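Local coordinates for Lin1840 protein (Listeria innocua serovar 6a, PDB 4ZOC), which probably hydrolyses terminal, non-reducing beta-D-glucosyl residues as a family 3 beta-glucosidase and takes part in beta-1,2-glucan metabolism, at residues N506-E514 with S551-G559. The protein carries 2 engineered substitutions. Residues are numbered along the deposited sequence; the frame is centred on the assembly and turned at random.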
ATOM      1  N   ASN A 506     -13.430  -0.171  20.706  1.00  7.48           N
ATOM      2  CA  ASN A 506     -12.997  -0.565  19.403  1.00  6.05           C
ATOM      3  C   ASN A 506     -11.582  -1.129  19.428  1.00  6.63           C
ATOM      4  O   ASN A 506     -10.868  -0.882  20.353  1.00  6.18           O
ATOM      5  CB  ASN A 506     -13.064   0.587  18.398  1.00  6.32           C
ATOM      6  CG  ASN A 506     -12.343   1.813  18.832  1.00  7.42           C
ATOM      7  OD1 ASN A 506     -12.626   2.336  19.907  1.00  8.78           O
ATOM      8  ND2 ASN A 506     -11.413   2.334  18.006  1.00  7.22           N
ATOM      9  N   GLY A 507     -11.215  -1.890  18.363  1.00  5.49           N
ATOM     10  CA  GLY A 507      -9.915  -2.537  18.269  1.00  6.26           C
ATOM     11  C   GLY A 507      -9.021  -1.982  17.214  1.00  5.83           C
ATOM     12  O   GLY A 507      -7.956  -2.530  16.988  1.00  8.35           O
ATOM     13  N   ARG A 508      -9.452  -0.937  16.503  1.00  6.51           N
ATOM     14  CA  ARG A 508      -8.688  -0.310  15.371  1.00  5.83           C
ATOM     15  C   ARG A 508      -9.025   1.149  15.308  1.00  6.37           C
ATOM     16  O   ARG A 508     -10.108   1.527  15.717  1.00  6.17           O
ATOM     17  CB  ARG A 508      -9.045  -0.923  13.979  1.00  6.59           C
ATOM     18  CG  ARG A 508     -10.571  -0.963  13.733  1.00  6.80           C
ATOM     19  CD  ARG A 508     -11.009  -1.054  12.297  1.00  5.95           C
ATOM     20  NE  ARG A 508     -10.457  -2.256  11.709  1.00  6.24           N
ATOM     21  CZ  ARG A 508     -10.962  -3.474  11.895  1.00  6.69           C
ATOM     22  NH1 ARG A 508     -12.022  -3.648  12.648  1.00  7.41           N
ATOM     23  NH2 ARG A 508     -10.426  -4.513  11.304  1.00  8.42           N
ATOM     24  N   PRO A 509      -8.088   2.003  14.794  1.00  6.16           N
ATOM     25  CA  PRO A 509      -8.524   3.340  14.305  1.00  6.01           C
ATOM     26  C   PRO A 509      -9.715   3.213  13.396  1.00  7.52           C
ATOM     27  O   PRO A 509      -9.861   2.215  12.627  1.00  6.83           O
ATOM     28  CB  PRO A 509      -7.309   3.803  13.508  1.00  6.47           C
ATOM     29  CG  PRO A 509      -6.116   3.105  14.214  1.00  5.77           C
ATOM     30  CD  PRO A 509      -6.680   1.750  14.411  1.00  6.10           C
ATOM     31  N   LEU A 510     -10.601   4.188  13.507  1.00  6.68           N
ATOM     32  CA  LEU A 510     -11.833   4.213  12.714  1.00  6.69           C
ATOM     33  C   LEU A 510     -11.948   5.622  12.135  1.00  5.54           C
ATOM     34  O   LEU A 510     -11.304   6.567  12.651  1.00  5.37           O
ATOM     35  CB  LEU A 510     -13.058   3.915  13.566  1.00  6.29           C
ATOM     36  CG  LEU A 510     -13.183   2.435  13.942  1.00  5.43           C
ATOM     37  CD1 LEU A 510     -14.081   2.401  15.160  1.00  5.93           C
ATOM     38  CD2 LEU A 510     -13.587   1.528  12.782  1.00  6.01           C
ATOM     39  N   GLU A 511     -12.851   5.782  11.201  1.00  5.73           N
ATOM     40  CA  GLU A 511     -13.261   7.125  10.736  1.00  6.64           C
ATOM     41  C   GLU A 511     -14.184   7.795  11.792  1.00  6.58           C
ATOM     42  O   GLU A 511     -15.346   7.402  11.996  1.00 10.01           O
ATOM     43  CB  GLU A 511     -14.013   7.042   9.417  1.00  6.81           C
ATOM     44  CG  GLU A 511     -13.275   6.418   8.251  1.00  6.83           C
ATOM     45  CD  GLU A 511     -14.045   6.467   6.925  1.00  7.54           C
ATOM     46  OE1 GLU A 511     -15.105   7.181   6.819  1.00  7.77           O
ATOM     47  OE2 GLU A 511     -13.587   5.785   5.982  1.00  8.58           O
ATOM     48  N   VAL A 512     -13.634   8.738  12.527  1.00  7.84           N
ATOM     49  CA  VAL A 512     -14.356   9.306  13.618  1.00  6.39           C
ATOM     50  C   VAL A 512     -14.755  10.772  13.405  1.00  7.76           C
ATOM     51  O   VAL A 512     -15.339  11.421  14.346  1.00  8.24           O
ATOM     52  CB  VAL A 512     -13.660   9.088  14.971  1.00  6.53           C
ATOM     53  CG1 VAL A 512     -13.492   7.609  15.275  1.00  6.95           C
ATOM     54  CG2 VAL A 512     -12.377   9.913  15.071  1.00  6.44           C
ATOM     55  N   LYS A 513     -14.430  11.350  12.239  1.00  7.94           N
ATOM     56  CA  LYS A 513     -14.729  12.737  12.004  1.00  8.92           C
ATOM     57  C   LYS A 513     -16.252  13.051  12.299  1.00  9.77           C
ATOM     58  O   LYS A 513     -16.577  14.046  13.017  1.00 10.27           O
ATOM     59  CB  LYS A 513     -14.338  13.157  10.587  1.00  9.05           C
ATOM     60  CG  LYS A 513     -14.868  14.524  10.138  1.00 10.50           C
ATOM     61  CD  LYS A 513     -14.332  14.924   8.744  1.00 15.63           C
ATOM     62  CE  LYS A 513     -14.761  16.404   8.522  1.00 17.64           C
ATOM     63  NZ  LYS A 513     -14.061  16.941   7.382  1.00 24.49           N
ATOM     64  N   GLU A 514     -17.134  12.180  11.829  1.00  9.29           N
ATOM     65  CA  GLU A 514     -18.604  12.405  12.011  1.00 11.30           C
ATOM     66  C   GLU A 514     -18.995  12.260  13.456  1.00 13.11           C
ATOM     67  O   GLU A 514     -19.963  12.883  13.886  1.00 17.89           O
ATOM     68  CB  GLU A 514     -19.410  11.441  11.179  1.00 11.08           C
ATOM     69  CG  GLU A 514     -19.214  11.711   9.699  1.00 13.24           C
ATOM     70  CD  GLU A 514     -19.599  10.524   8.851  1.00 17.62           C
ATOM     71  OE1 GLU A 514     -20.657   9.920   9.091  1.00 18.17           O
ATOM     72  OE2 GLU A 514     -18.840  10.195   7.919  1.00 21.92           O
ATOM     73  N   SER A 551      -1.179   6.043  19.696  1.00  8.09           N
ATOM     74  CA  SER A 551       0.005   5.335  19.163  1.00  8.47           C
ATOM     75  C   SER A 551      -0.163   4.900  17.689  1.00  8.30           C
ATOM     76  O   SER A 551       0.777   4.299  17.057  1.00  7.83           O
ATOM     77  CB  SER A 551       0.312   4.186  20.107  1.00  9.52           C
ATOM     78  OG  SER A 551      -0.648   3.208  19.904  1.00 13.42           O
ATOM     79  N   MET A 552      -1.339   5.231  17.116  1.00  7.38           N
ATOM     80  CA  MET A 552      -1.628   5.025  15.706  1.00  6.54           C
ATOM     81  C   MET A 552      -2.518   6.165  15.198  1.00  7.10           C
ATOM     82  O   MET A 552      -3.470   6.569  15.862  1.00  7.73           O
ATOM     83  CB  MET A 552      -2.235   3.667  15.496  1.00  7.20           C
ATOM     84  CG  MET A 552      -2.250   3.200  14.055  1.00  8.26           C
ATOM     85  SD  MET A 552      -2.846   1.506  13.876  1.00  7.90           S
ATOM     86  CE  MET A 552      -2.402   1.265  12.151  1.00  7.92           C
ATOM     87  N   SER A 553      -2.233   6.622  13.993  1.00  7.36           N
ATOM     88  CA  SER A 553      -2.951   7.741  13.362  1.00  6.52           C
ATOM     89  C   SER A 553      -4.378   7.357  13.050  1.00  6.75           C
ATOM     90  O   SER A 553      -4.659   6.194  12.688  1.00  8.11           O
ATOM     91  CB  SER A 553      -2.207   8.104  12.049  1.00  6.99           C
ATOM     92  OG  SER A 553      -0.915   8.622  12.317  1.00  6.63           O
ATOM     93  N   PHE A 554      -5.307   8.300  13.248  1.00  6.82           N
ATOM     94  CA  PHE A 554      -6.721   8.116  12.890  1.00  7.43           C
ATOM     95  C   PHE A 554      -6.948   8.790  11.527  1.00  8.30           C
ATOM     96  O   PHE A 554      -6.916  10.010  11.436  1.00  7.76           O
ATOM     97  CB  PHE A 554      -7.626   8.731  13.969  1.00  7.50           C
ATOM     98  CG  PHE A 554      -7.936   7.760  15.098  1.00  6.20           C
ATOM     99  CD1 PHE A 554      -6.937   7.015  15.671  1.00  7.81           C
ATOM    100  CD2 PHE A 554      -9.236   7.528  15.502  1.00  7.58           C
ATOM    101  CE1 PHE A 554      -7.208   6.075  16.638  1.00  6.99           C
ATOM    102  CE2 PHE A 554      -9.537   6.592  16.498  1.00  5.97           C
ATOM    103  CZ  PHE A 554      -8.480   5.899  17.084  1.00  6.84           C
ATOM    104  N   PRO A 555      -7.138   7.959  10.447  1.00  9.46           N
ATOM    105  CA  PRO A 555      -7.312   8.595   9.161  1.00  7.72           C
ATOM    106  C   PRO A 555      -8.526   9.464   9.014  1.00  5.69           C
ATOM    107  O   PRO A 555      -9.570   9.300   9.641  1.00  7.02           O
ATOM    108  CB  PRO A 555      -7.340   7.427   8.171  1.00  8.01           C
ATOM    109  CG  PRO A 555      -6.715   6.256   8.908  1.00  7.60           C
ATOM    110  CD  PRO A 555      -7.172   6.511  10.319  1.00  8.55           C
ATOM    111  N   GLN A 556      -8.360  10.424   8.086  1.00  7.91           N
ATOM    112  CA  GLN A 556      -9.479  11.231   7.580  1.00  7.48           C
ATOM    113  C   GLN A 556     -10.580  10.369   7.004  1.00  6.52           C
ATOM    114  O   GLN A 556     -11.758  10.596   7.257  1.00  8.90           O
ATOM    115  CB  GLN A 556      -9.035  12.238   6.498  1.00  6.99           C
ATOM    116  CG  GLN A 556      -8.047  13.323   6.898  1.00  8.01           C
ATOM    117  CD  GLN A 556      -8.720  14.438   7.733  1.00  8.15           C
ATOM    118  OE1 GLN A 556      -9.953  14.676   7.700  1.00  8.99           O
ATOM    119  NE2 GLN A 556      -7.887  15.191   8.399  1.00  8.90           N
ATOM    120  N   THR A 557     -10.199   9.402   6.181  1.00  5.82           N
ATOM    121  CA  THR A 557     -11.091   8.464   5.526  1.00  6.93           C
ATOM    122  C   THR A 557     -10.253   7.240   5.137  1.00  6.38           C
ATOM    123  O   THR A 557      -9.008   7.318   5.135  1.00  6.47           O
ATOM    124  CB  THR A 557     -11.717   9.093   4.265  1.00  7.03           C
ATOM    125  OG1 THR A 557     -12.775   8.288   3.750  1.00  7.19           O
ATOM    126  CG2 THR A 557     -10.644   9.411   3.218  1.00  7.67           C
ATOM    127  N   THR A 558     -10.902   6.122   4.826  1.00  6.03           N
ATOM    128  CA  THR A 558     -10.257   4.851   4.501  1.00  5.96           C
ATOM    129  C   THR A 558      -9.174   5.036   3.423  1.00  5.93           C
ATOM    130  O   THR A 558      -8.083   4.476   3.499  1.00  5.44           O
ATOM    131  CB  THR A 558     -11.361   3.824   4.027  1.00  6.46           C
ATOM    132  OG1 THR A 558     -12.174   3.492   5.186  1.00  7.24           O
ATOM    133  CG2 THR A 558     -10.738   2.605   3.516  1.00  6.81           C
ATOM    134  N   GLY A 559      -9.505   5.822   2.403  1.00  7.17           N
ATOM    135  CA  GLY A 559      -8.588   6.041   1.305  1.00  6.08           C
ATOM    136  C   GLY A 559      -7.354   6.886   1.588  1.00  5.91           C
ATOM    137  O   GLY A 559      -6.492   6.968   0.713  1.00  6.11           O
TER
HETATM  138  O   HOH W   1     -10.627   9.106  12.050  1.00  6.25           O
HETATM  139  O   HOH W   2     -15.172  10.228   7.924  1.00 16.73           O
HETATM  140  O   HOH W   3     -15.206   8.890   4.856  1.00 18.81           O
HETATM  141  O   HOH W   4     -12.756  10.389   9.976  1.00 11.42           O
HETATM  142  O   HOH W   5     -11.312  16.922   8.163  1.00 15.36           O
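P509 lies across one face of the F554 ring, a CH-pi contact in the C-terminal domain of this family 3 glycoside hydrolase that joins the loop running from strand 500-505 into helix 513-517 (residues 506-514) to the mostly irregular segment 551-559. The evidence is geometric: P509 CA sits 3.9 Å from the ring centroid and 18° off its normal, displaced toward the rim. With CG anti to its carbonyl carbon (chi1 -87°), F554 turns one face of its ring to P509 and brings CD2 to 4.0 Å from V512 CG2, which approaches at the ring edge. M552 runs roughly perpendicular to P509 and sets SD 3.7 Å from P509 CG. The backbones are bridged by water 1, which accepts from V512 N and lies 2.7 Å from L510 O and 2.6 Å from P555 O. At the polar end, the E511 carboxylate makes the direct hydrogen bonds; its chain, extended beyond CG, carries it to T558, and OE1 also forms a salt bridge with R481. E511 OE2 accepts two bonds from T558: the backbone N, 2.9 Å from OE2, approaches from above the carboxylate plane, 45° out of it. The second donor, T558 OG1, reaches E511 OE2 on its anti side at 2.8 Å.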